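Putative metal-dependent hydrolase (Bacillus subtilis, PDB 6KNS) probably acts as a zinc-dependent hydrolase of the metallo-beta-lactamase fold, perhaps an RNase Z-like enzyme that processes tRNA 3' ends. Local coordinates at residues N183-Q188 with H217-G222; T159-Y164 with A193-S198; A210-L215 with E238-K243. All blocks are in the same frame, centred on the assembly; numbering follows the deposited sequence.

Contact 1: residues N183-Q188 with H217-G222; sequences NFYADQ and HLPHFG. With ZN (zinc ion), chain G.
Tyr-185 grips both the carbonyl and the ring of Phe-221. The phenol OH donates to Phe-221 O at 2.7 Å, arriving in the carbonyl plane on a lone pair, while one edge of the same tyrosine is turned toward a face of the phenylalanine ring. This offset edge-to-face pair has its planes at 60°, with Tyr-185 CE1 lying 3.7 Å from Phe-221 CE2. Phe-221 reaches the position with CG between its backbone N and carbonyl carbon (chi1 66°), and the backbone of Gly-222 passes close to the tyrosine hydroxyl. Pro-219 approaches the tyrosine obliquely, its CG 3.7 Å from Tyr-185 CE1, and its CB rests on the carbonyl O of Asn-183.

The phenylalanine meets Gln-188 at its rim: Gln-188 NE2 lies 3.5 Å from Phe-221 CZ, near the ring plane, with the amide standing perpendicular to the ring. The other end of that amide is already engaged, for Gln-188 OE1 accepts an almost straight bond from Tyr-185 N (2.9 Å, 172°). A type I turn from Tyr-185 to Gln-188 brings the two residues together, so the glutamine both ties off the turn and borders the aromatic pair.

At the far end, His-217 turns to the dizinc centre and gives NE2 to a zinc ion at 2.1 Å, which Asp-69, His-70 and Asp-161 also bind. The contact thus joins the loops that follow strands 177-181 and 212-216; Leu-227 of helix 225-231 packs on Tyr-185, Leu-218 and Pro-219, and Leu-87 of the second subunit packs on Phe-221.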
loop_
_atom_site.group_PDB
_atom_site.type_symbol
_atom_site.label_atom_id
_atom_site.label_comp_id
_atom_site.label_asym_id
_atom_site.label_seq_id
_atom_site.Cartn_x
_atom_site.Cartn_y
_atom_site.Cartn_z
ATOM N N ASN A 183 -20.211 -4.638 -0.457
ATOM C CA ASN A 183 -19.463 -5.078 0.707
ATOM C C ASN A 183 -20.265 -6.031 1.608
ATOM O O ASN A 183 -19.685 -6.631 2.488
ATOM C CB ASN A 183 -19.003 -3.855 1.522
ATOM C CG ASN A 183 -17.634 -4.071 2.193
ATOM O OD1 ASN A 183 -17.329 -5.156 2.708
ATOM N ND2 ASN A 183 -16.814 -3.072 2.154
ATOM N N PHE A 184 -21.587 -6.141 1.393
ATOM C CA PHE A 184 -22.481 -6.956 2.233
ATOM C C PHE A 184 -23.354 -7.929 1.447
ATOM O O PHE A 184 -23.648 -7.676 0.285
ATOM C CB PHE A 184 -23.382 -6.039 3.080
ATOM C CG PHE A 184 -22.651 -5.349 4.193
ATOM C CD1 PHE A 184 -22.654 -5.862 5.454
ATOM C CD2 PHE A 184 -21.948 -4.188 3.963
ATOM C CE1 PHE A 184 -21.952 -5.215 6.499
ATOM C CE2 PHE A 184 -21.239 -3.547 4.978
ATOM C CZ PHE A 184 -21.251 -4.048 6.241
ATOM N N TYR A 185 -23.759 -9.036 2.096
ATOM C CA TYR A 185 -24.597 -10.079 1.492
ATOM C C TYR A 185 -26.067 -9.683 1.599
ATOM O O TYR A 185 -26.418 -8.758 2.329
ATOM C CB TYR A 185 -24.336 -11.451 2.162
ATOM C CG TYR A 185 -22.934 -11.979 1.850
ATOM C CD1 TYR A 185 -21.830 -11.637 2.636
ATOM C CD2 TYR A 185 -22.699 -12.744 0.708
ATOM C CE1 TYR A 185 -20.540 -12.107 2.323
ATOM C CE2 TYR A 185 -21.428 -13.212 0.380
ATOM C CZ TYR A 185 -20.346 -12.869 1.183
ATOM O OH TYR A 185 -19.108 -13.340 0.868
ATOM N N ALA A 186 -26.922 -10.409 0.886
ATOM C CA ALA A 186 -28.336 -10.057 0.703
ATOM C C ALA A 186 -29.084 -9.966 2.006
ATOM O O ALA A 186 -29.999 -9.166 2.130
ATOM C CB ALA A 186 -29.040 -11.083 -0.236
ATOM N N ASP A 187 -28.697 -10.779 2.987
ATOM C CA ASP A 187 -29.395 -10.772 4.286
ATOM C C ASP A 187 -28.974 -9.639 5.190
ATOM O O ASP A 187 -29.564 -9.488 6.235
ATOM C CB ASP A 187 -29.195 -12.099 5.056
ATOM C CG ASP A 187 -27.734 -12.358 5.432
ATOM O OD1 ASP A 187 -26.917 -12.583 4.502
ATOM O OD2 ASP A 187 -27.402 -12.346 6.657
ATOM N N GLN A 188 -27.946 -8.876 4.822
ATOM C CA GLN A 188 -27.331 -7.919 5.722
ATOM C C GLN A 188 -27.649 -6.492 5.275
ATOM O O GLN A 188 -27.825 -6.235 4.071
ATOM C CB GLN A 188 -25.799 -8.051 5.711
ATOM C CG GLN A 188 -25.181 -9.361 6.205
ATOM C CD GLN A 188 -23.677 -9.325 6.029
ATOM O OE1 GLN A 188 -23.168 -9.332 4.894
ATOM N NE2 GLN A 188 -22.948 -9.223 7.147
ATOM N N HIS A 217 -15.401 -4.197 -4.067
ATOM C CA HIS A 217 -15.268 -3.751 -2.676
ATOM C C HIS A 217 -15.712 -4.869 -1.752
ATOM O O HIS A 217 -16.516 -4.676 -0.850
ATOM C CB HIS A 217 -16.072 -2.492 -2.434
ATOM C CG HIS A 217 -15.508 -1.611 -1.378
ATOM N ND1 HIS A 217 -15.796 -1.775 -0.040
ATOM C CD2 HIS A 217 -14.628 -0.576 -1.462
ATOM C CE1 HIS A 217 -15.154 -0.848 0.653
ATOM N NE2 HIS A 217 -14.435 -0.110 -0.186
ATOM N N LEU A 218 -15.122 -6.032 -1.987
ATOM C CA LEU A 218 -15.623 -7.310 -1.503
ATOM C C LEU A 218 -15.326 -7.535 -0.024
ATOM O O LEU A 218 -14.349 -7.002 0.503
ATOM C CB LEU A 218 -14.990 -8.440 -2.315
ATOM C CG LEU A 218 -15.231 -8.396 -3.809
ATOM C CD1 LEU A 218 -14.371 -9.519 -4.528
ATOM C CD2 LEU A 218 -16.738 -8.498 -4.088
ATOM N N PRO A 219 -16.170 -8.340 0.646
ATOM C CA PRO A 219 -15.981 -8.640 2.068
ATOM C C PRO A 219 -14.945 -9.742 2.299
ATOM O O PRO A 219 -14.548 -10.408 1.371
ATOM C CB PRO A 219 -17.358 -9.132 2.506
ATOM C CG PRO A 219 -17.965 -9.727 1.264
ATOM C CD PRO A 219 -17.435 -8.877 0.123
ATOM N N HIS A 220 -14.512 -9.907 3.542
ATOM C CA HIS A 220 -13.511 -10.890 3.913
ATOM C C HIS A 220 -14.148 -12.095 4.631
ATOM O O HIS A 220 -13.515 -12.711 5.479
ATOM C CB HIS A 220 -12.448 -10.209 4.819
ATOM C CG HIS A 220 -11.741 -9.080 4.131
ATOM N ND1 HIS A 220 -10.529 -9.244 3.497
ATOM C CD2 HIS A 220 -12.110 -7.799 3.902
ATOM C CE1 HIS A 220 -10.167 -8.107 2.934
ATOM N NE2 HIS A 220 -11.099 -7.206 3.176
ATOM N N PHE A 221 -15.395 -12.415 4.312
ATOM C CA PHE A 221 -16.034 -13.631 4.843
ATOM C C PHE A 221 -17.102 -14.061 3.843
ATOM O O PHE A 221 -17.491 -13.286 2.972
ATOM C CB PHE A 221 -16.679 -13.371 6.216
ATOM C CG PHE A 221 -17.824 -12.426 6.159
ATOM C CD1 PHE A 221 -17.602 -11.057 6.091
ATOM C CD2 PHE A 221 -19.137 -12.896 6.114
ATOM C CE1 PHE A 221 -18.695 -10.141 6.001
ATOM C CE2 PHE A 221 -20.216 -12.012 6.028
ATOM C CZ PHE A 221 -19.999 -10.633 5.964
ATOM N N GLY A 222 -17.575 -15.277 3.971
ATOM C CA GLY A 222 -18.668 -15.762 3.112
ATOM C C GLY A 222 -18.211 -16.334 1.780
ATOM O O GLY A 222 -17.008 -16.449 1.505
HETATM ZN ZN ZN G . -13.814 1.768 0.541
#

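Contact 2: residues T159-Y164 with A193-S198; sequences TADSSY and AGHMNS. With ZN (zinc ion), chain H; ZN (zinc ion), chain G.
One carboxylate oxygen of Asp-161 is shared by two zinc ions and borders the imidazole of His-195. OD2 of Asp-161 bonds the zinc of chain G at 2.2 Å and the zinc of chain H at 2.4 Å, and the CE1 edge of the His-195 ring meets this oxygen at 3.5 Å (CE1 to OD2), the oxygen lying in the ring plane. The neighbouring ring atom, ND1, is hydrogen-bonded to Glu-181, which helps fix the rotation of the ring. His-65, His-67 and His-140 complete one metal site; Asp-69, His-70 and His-217 complete the other.

Behind the metals the two loops meet largely backbone to backbone. The carbonyl O of Gly-194 presses against the Ser-162 to Ser-163 peptide and accepts from ND1 of His-140, so this loop probably helps to orient a zinc ligand. Two CA-H...O contacts run in opposite senses: His-195 CA to Ser-162 O, and Ser-163 CA to His-195 O at 3.3 Å. A water closes the seam, donating to His-195 O at 2.8 Å and accepting from Tyr-164 N at 3.1 Å.

Met-196 supplies the apolar part. Its CG sits 3.3 Å from Ser-162 O, and a bend at chi3 (-70°) swings CE back toward CG2 of Thr-159 while SD stays at the edge of the Tyr-164 ring, near its plane.

With one oxygen serving both metals, the aspartate ties the pair into a dinuclear zinc centre, backed from the second shell by the loop of Gly-194, an arrangement consistent with metal-dependent hydrolysis.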
loop_
_atom_site.group_PDB
_atom_site.type_symbol
_atom_site.label_atom_id
_atom_site.label_comp_id
_atom_site.label_asym_id
_atom_site.label_seq_id
_atom_site.Cartn_x
_atom_site.Cartn_y
_atom_site.Cartn_z
ATOM N N THR A 159 -19.648 3.236 -8.634
ATOM C CA THR A 159 -20.373 3.763 -7.485
ATOM C C THR A 159 -19.448 4.322 -6.403
ATOM O O THR A 159 -19.921 4.965 -5.470
ATOM C CB THR A 159 -21.229 2.671 -6.776
ATOM O OG1 THR A 159 -20.354 1.663 -6.234
ATOM C CG2 THR A 159 -22.228 2.027 -7.722
ATOM N N ALA A 160 -18.143 4.057 -6.477
ATOM C CA ALA A 160 -17.299 4.247 -5.323
ATOM C C ALA A 160 -18.003 3.556 -4.139
ATOM O O ALA A 160 -18.639 2.497 -4.315
ATOM C CB ALA A 160 -17.024 5.731 -5.060
ATOM N N ASP A 161 -17.894 4.134 -2.949
ATOM C CA ASP A 161 -18.515 3.569 -1.762
ATOM C C ASP A 161 -19.782 4.298 -1.444
ATOM O O ASP A 161 -19.784 5.525 -1.383
ATOM C CB ASP A 161 -17.621 3.759 -0.560
ATOM C CG ASP A 161 -16.383 2.886 -0.597
ATOM O OD1 ASP A 161 -16.006 2.293 -1.642
ATOM O OD2 ASP A 161 -15.821 2.791 0.480
ATOM N N SER A 162 -20.845 3.558 -1.162
ATOM C CA SER A 162 -22.115 4.189 -0.773
ATOM C C SER A 162 -23.074 3.176 -0.177
ATOM O O SER A 162 -23.032 1.995 -0.527
ATOM C CB SER A 162 -22.766 4.795 -2.009
ATOM O OG SER A 162 -23.880 5.611 -1.682
ATOM N N SER A 163 -23.939 3.626 0.717
ATOM C CA SER A 163 -25.185 2.899 0.975
ATOM C C SER A 163 -26.188 3.312 -0.109
ATOM O O SER A 163 -25.949 4.245 -0.898
ATOM C CB SER A 163 -25.758 3.203 2.375
ATOM O OG SER A 163 -26.077 4.578 2.526
ATOM N N TYR A 164 -27.312 2.617 -0.143
ATOM C CA TYR A 164 -28.214 2.694 -1.293
ATOM C C TYR A 164 -28.858 4.089 -1.406
ATOM O O TYR A 164 -29.189 4.687 -0.389
ATOM C CB TYR A 164 -29.310 1.584 -1.232
ATOM C CG TYR A 164 -30.335 1.805 -2.331
ATOM C CD1 TYR A 164 -30.080 1.396 -3.640
ATOM C CD2 TYR A 164 -31.478 2.524 -2.086
ATOM C CE1 TYR A 164 -30.980 1.657 -4.655
ATOM C CE2 TYR A 164 -32.381 2.800 -3.093
ATOM C CZ TYR A 164 -32.121 2.375 -4.374
ATOM O OH TYR A 164 -33.034 2.656 -5.354
ATOM N N ALA A 193 -22.724 1.277 7.885
ATOM C CA ALA A 193 -21.337 1.388 7.410
ATOM C C ALA A 193 -21.170 2.198 6.130
ATOM O O ALA A 193 -20.049 2.347 5.641
ATOM C CB ALA A 193 -20.722 -0.031 7.212
ATOM N N GLY A 194 -22.252 2.688 5.543
ATOM C CA GLY A 194 -22.147 3.394 4.267
ATOM C C GLY A 194 -21.808 2.505 3.075
ATOM O O GLY A 194 -21.077 2.912 2.154
ATOM N N HIS A 195 -22.347 1.293 3.102
ATOM C CA HIS A 195 -22.134 0.310 2.032
ATOM C C HIS A 195 -23.437 -0.305 1.529
ATOM O O HIS A 195 -24.502 -0.142 2.117
ATOM C CB HIS A 195 -21.193 -0.805 2.493
ATOM C CG HIS A 195 -19.800 -0.351 2.769
ATOM N ND1 HIS A 195 -19.018 0.299 1.830
ATOM C CD2 HIS A 195 -19.033 -0.474 3.880
ATOM C CE1 HIS A 195 -17.831 0.552 2.355
ATOM N NE2 HIS A 195 -17.827 0.124 3.606
ATOM N N MET A 196 -23.335 -1.022 0.422
ATOM C CA MET A 196 -24.484 -1.716 -0.168
ATOM C C MET A 196 -24.346 -3.236 -0.129
ATOM O O MET A 196 -23.252 -3.763 0.044
ATOM C CB MET A 196 -24.652 -1.259 -1.619
ATOM C CG MET A 196 -25.407 0.083 -1.723
ATOM S SD MET A 196 -25.807 0.536 -3.416
ATOM C CE MET A 196 -24.168 0.922 -4.056
ATOM N N ASN A 197 -25.477 -3.926 -0.295
ATOM C CA ASN A 197 -25.464 -5.360 -0.497
ATOM C C ASN A 197 -25.788 -5.746 -1.957
ATOM O O ASN A 197 -26.028 -4.907 -2.835
ATOM C CB ASN A 197 -26.387 -6.090 0.510
ATOM C CG ASN A 197 -27.891 -5.807 0.295
ATOM O OD1 ASN A 197 -28.346 -5.396 -0.785
ATOM N ND2 ASN A 197 -28.662 -6.053 1.333
ATOM N N SER A 198 -25.762 -7.038 -2.184
ATOM C CA SER A 198 -26.017 -7.638 -3.478
ATOM C C SER A 198 -27.361 -7.247 -4.090
ATOM O O SER A 198 -27.417 -6.956 -5.283
ATOM C CB SER A 198 -25.896 -9.183 -3.342
ATOM O OG SER A 198 -26.632 -9.639 -2.193
HETATM ZN ZN ZN H . -14.942 4.290 2.085
HETATM ZN ZN ZN G . -13.814 1.768 0.541
HETATM O O HOH W 1 -27.257 0.110 1.711
#

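Contact 3: residues A210-L215 with E238-K243. With CA (calcium ion), chain E.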
loop_
_atom_site.group_PDB
_atom_site.type_symbol
_atom_site.label_atom_id
_atom_site.label_comp_id
_atom_site.label_asym_id
_atom_site.label_seq_id
_atom_site.Cartn_x
_atom_site.Cartn_y
_atom_site.Cartn_z
ATOM N N ALA A 210 -28.515 -1.141 -16.866
ATOM C CA ALA A 210 -27.080 -1.310 -17.102
ATOM C C ALA A 210 -26.833 -2.508 -18.020
ATOM O O ALA A 210 -27.516 -3.519 -17.920
ATOM C CB ALA A 210 -26.337 -1.473 -15.781
ATOM N N GLY A 211 -25.863 -2.382 -18.916
ATOM C CA GLY A 211 -25.487 -3.468 -19.796
ATOM C C GLY A 211 -25.004 -4.683 -19.026
ATOM O O GLY A 211 -25.281 -5.817 -19.395
ATOM N N GLU A 212 -24.239 -4.451 -17.969
ATOM C CA GLU A 212 -23.829 -5.528 -17.104
ATOM C C GLU A 212 -23.354 -4.977 -15.771
ATOM O O GLU A 212 -23.135 -3.767 -15.654
ATOM C CB GLU A 212 -22.736 -6.374 -17.760
ATOM C CG GLU A 212 -21.360 -5.741 -17.804
ATOM C CD GLU A 212 -20.355 -6.596 -18.546
ATOM O OE1 GLU A 212 -20.383 -6.513 -19.781
ATOM O OE2 GLU A 212 -19.532 -7.302 -17.906
ATOM N N LEU A 213 -23.196 -5.869 -14.797
ATOM C CA LEU A 213 -22.885 -5.493 -13.426
ATOM C C LEU A 213 -21.623 -6.213 -12.941
ATOM O O LEU A 213 -21.490 -7.425 -13.133
ATOM C CB LEU A 213 -24.081 -5.789 -12.506
ATOM C CG LEU A 213 -23.948 -5.537 -11.010
ATOM C CD1 LEU A 213 -23.583 -4.061 -10.756
ATOM C CD2 LEU A 213 -25.219 -5.947 -10.249
ATOM N N LEU A 214 -20.722 -5.446 -12.326
ATOM C CA LEU A 214 -19.496 -5.961 -11.701
ATOM C C LEU A 214 -19.473 -5.600 -10.230
ATOM O O LEU A 214 -19.482 -4.435 -9.878
ATOM C CB LEU A 214 -18.238 -5.382 -12.365
ATOM C CG LEU A 214 -16.888 -5.908 -11.856
ATOM C CD1 LEU A 214 -16.694 -7.387 -12.227
ATOM C CD2 LEU A 214 -15.731 -5.090 -12.398
ATOM N N LEU A 215 -19.449 -6.616 -9.382
ATOM C CA LEU A 215 -19.504 -6.441 -7.963
ATOM C C LEU A 215 -18.095 -6.354 -7.404
ATOM O O LEU A 215 -17.257 -7.195 -7.691
ATOM C CB LEU A 215 -20.266 -7.622 -7.343
ATOM C CG LEU A 215 -21.694 -7.846 -7.882
ATOM C CD1 LEU A 215 -22.321 -9.120 -7.252
ATOM C CD2 LEU A 215 -22.601 -6.626 -7.646
ATOM N N GLU A 238 -25.979 -9.801 -17.126
ATOM C CA GLU A 238 -24.732 -10.385 -16.686
ATOM C C GLU A 238 -24.204 -9.729 -15.403
ATOM O O GLU A 238 -24.137 -8.505 -15.294
ATOM C CB GLU A 238 -23.677 -10.234 -17.783
ATOM C CG GLU A 238 -22.417 -11.070 -17.531
ATOM C CD GLU A 238 -21.302 -10.779 -18.535
ATOM O OE1 GLU A 238 -21.536 -10.034 -19.514
ATOM O OE2 GLU A 238 -20.170 -11.255 -18.321
ATOM N N VAL A 239 -23.786 -10.577 -14.462
ATOM C CA VAL A 239 -23.182 -10.173 -13.203
ATOM C C VAL A 239 -21.882 -10.980 -12.963
ATOM O O VAL A 239 -21.897 -12.230 -12.947
ATOM C CB VAL A 239 -24.138 -10.403 -11.993
ATOM C CG1 VAL A 239 -23.492 -9.851 -10.688
ATOM C CG2 VAL A 239 -25.524 -9.758 -12.231
ATOM N N ASN A 240 -20.787 -10.248 -12.744
ATOM C CA ASN A 240 -19.495 -10.811 -12.409
ATOM C C ASN A 240 -18.990 -10.303 -11.059
ATOM O O ASN A 240 -19.396 -9.250 -10.566
ATOM C CB ASN A 240 -18.470 -10.456 -13.494
ATOM C CG ASN A 240 -18.846 -11.053 -14.831
ATOM O OD1 ASN A 240 -18.882 -12.256 -14.960
ATOM N ND2 ASN A 240 -19.161 -10.224 -15.810
ATOM N N ILE A 241 -18.098 -11.091 -10.482
ATOM C CA ILE A 241 -17.364 -10.747 -9.268
ATOM C C ILE A 241 -16.002 -10.208 -9.711
ATOM O O ILE A 241 -15.293 -10.840 -10.478
ATOM C CB ILE A 241 -17.159 -11.989 -8.374
ATOM C CG1 ILE A 241 -18.517 -12.656 -8.036
ATOM C CG2 ILE A 241 -16.437 -11.619 -7.066
ATOM C CD1 ILE A 241 -19.543 -11.642 -7.520
ATOM N N ALA A 242 -15.645 -9.035 -9.215
ATOM C CA ALA A 242 -14.366 -8.400 -9.490
ATOM C C ALA A 242 -13.194 -9.264 -8.963
ATOM O O ALA A 242 -13.337 -9.917 -7.950
ATOM C CB ALA A 242 -14.333 -7.007 -8.807
ATOM N N LYS A 243 -12.052 -9.242 -9.645
ATOM C CA LYS A 243 -10.780 -9.784 -9.125
ATOM C C LYS A 243 -9.656 -9.002 -9.785
ATOM O O LYS A 243 -9.865 -8.447 -10.863
ATOM C CB LYS A 243 -10.649 -11.291 -9.438
ATOM C CG LYS A 243 -10.670 -11.672 -10.984
ATOM C CD LYS A 243 -10.127 -13.114 -11.272
ATOM C CE LYS A 243 -10.951 -14.180 -10.580
ATOM N NZ LYS A 243 -10.452 -15.568 -10.899
HETATM CA CA CA E . -19.416 -10.524 -20.671
HETATM O O HOH W 2 -19.191 -7.651 -15.312
HETATM O O HOH W 3 -17.968 -8.932 -19.446
#
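The carboxylates of Glu-212 and Glu-238 run alongside each other, OE1 of Glu-212 lying 3.7 Å from OE1 of Glu-238. Glu-238 chelates a calcium ion with OE1 at 2.5 Å and OE2 at 2.6 Å. Glu-212 joins through a water ligand of the metal, which donates to its OE2 at 2.7 Å. The calcium probably eases the repulsion between the acids. This ion is distinct from the one bound by Asp-34, Lys-57 and Asp-59.

Asn-240 forms the next shell. Its ND2 donates a nearly straight bond to Glu-238 OE2 (2.9 Å, 174°), arriving from above the carboxylate plane, and also donates to a second water at 2.6 Å, which in turn donates to Glu-212 OE2. With CG anti to its carbonyl carbon (chi1 -63°), the asparagine brings its amide to Glu-238 directly and to Glu-212 through the water.

Beneath this polar cluster runs a parallel strand ladder. Leu-213 N and O bind Glu-238 O and Asn-240 N, and Leu-215 N and O bind Asn-240 O and Ala-242 N. On the opposite face of the sheet from the acids, Leu-215 CD1 touches both Val-239 CG1 at 3.7 Å and Ile-241 CD1 at 3.8 Å.

The two strands belong to a beta-alpha-beta unit whose helix 225-231 packs over the face of Leu-215, Val-239 and Ile-241. Strand 238-241 is the outermost of its sheet within the chain, and strand 177-181 flanks 212-216 on the other side.

How the contacts relate
All three contacts belong to the same half of the fold, built on the sheet that contains strands 155-158, 177-181, 212-216 and 238-241. Contacts 1 and 2 have centres 11 Å apart and touch, with Gln-188 O near Asn-197 ND2; their segments alternate along the chain and both reach the zinc of chain G. They therefore gather loops at the C-terminal ends of neighbouring strands around the metal centre. The centre of contact 3 lies about 15 Å from the centres of both others. It meets contact 1 where Leu-218 packs on Ile-241 and Ala-242, and follows contact 2 in sequence. Strand 212-216 of contact 3 runs directly into the loop carrying His-217.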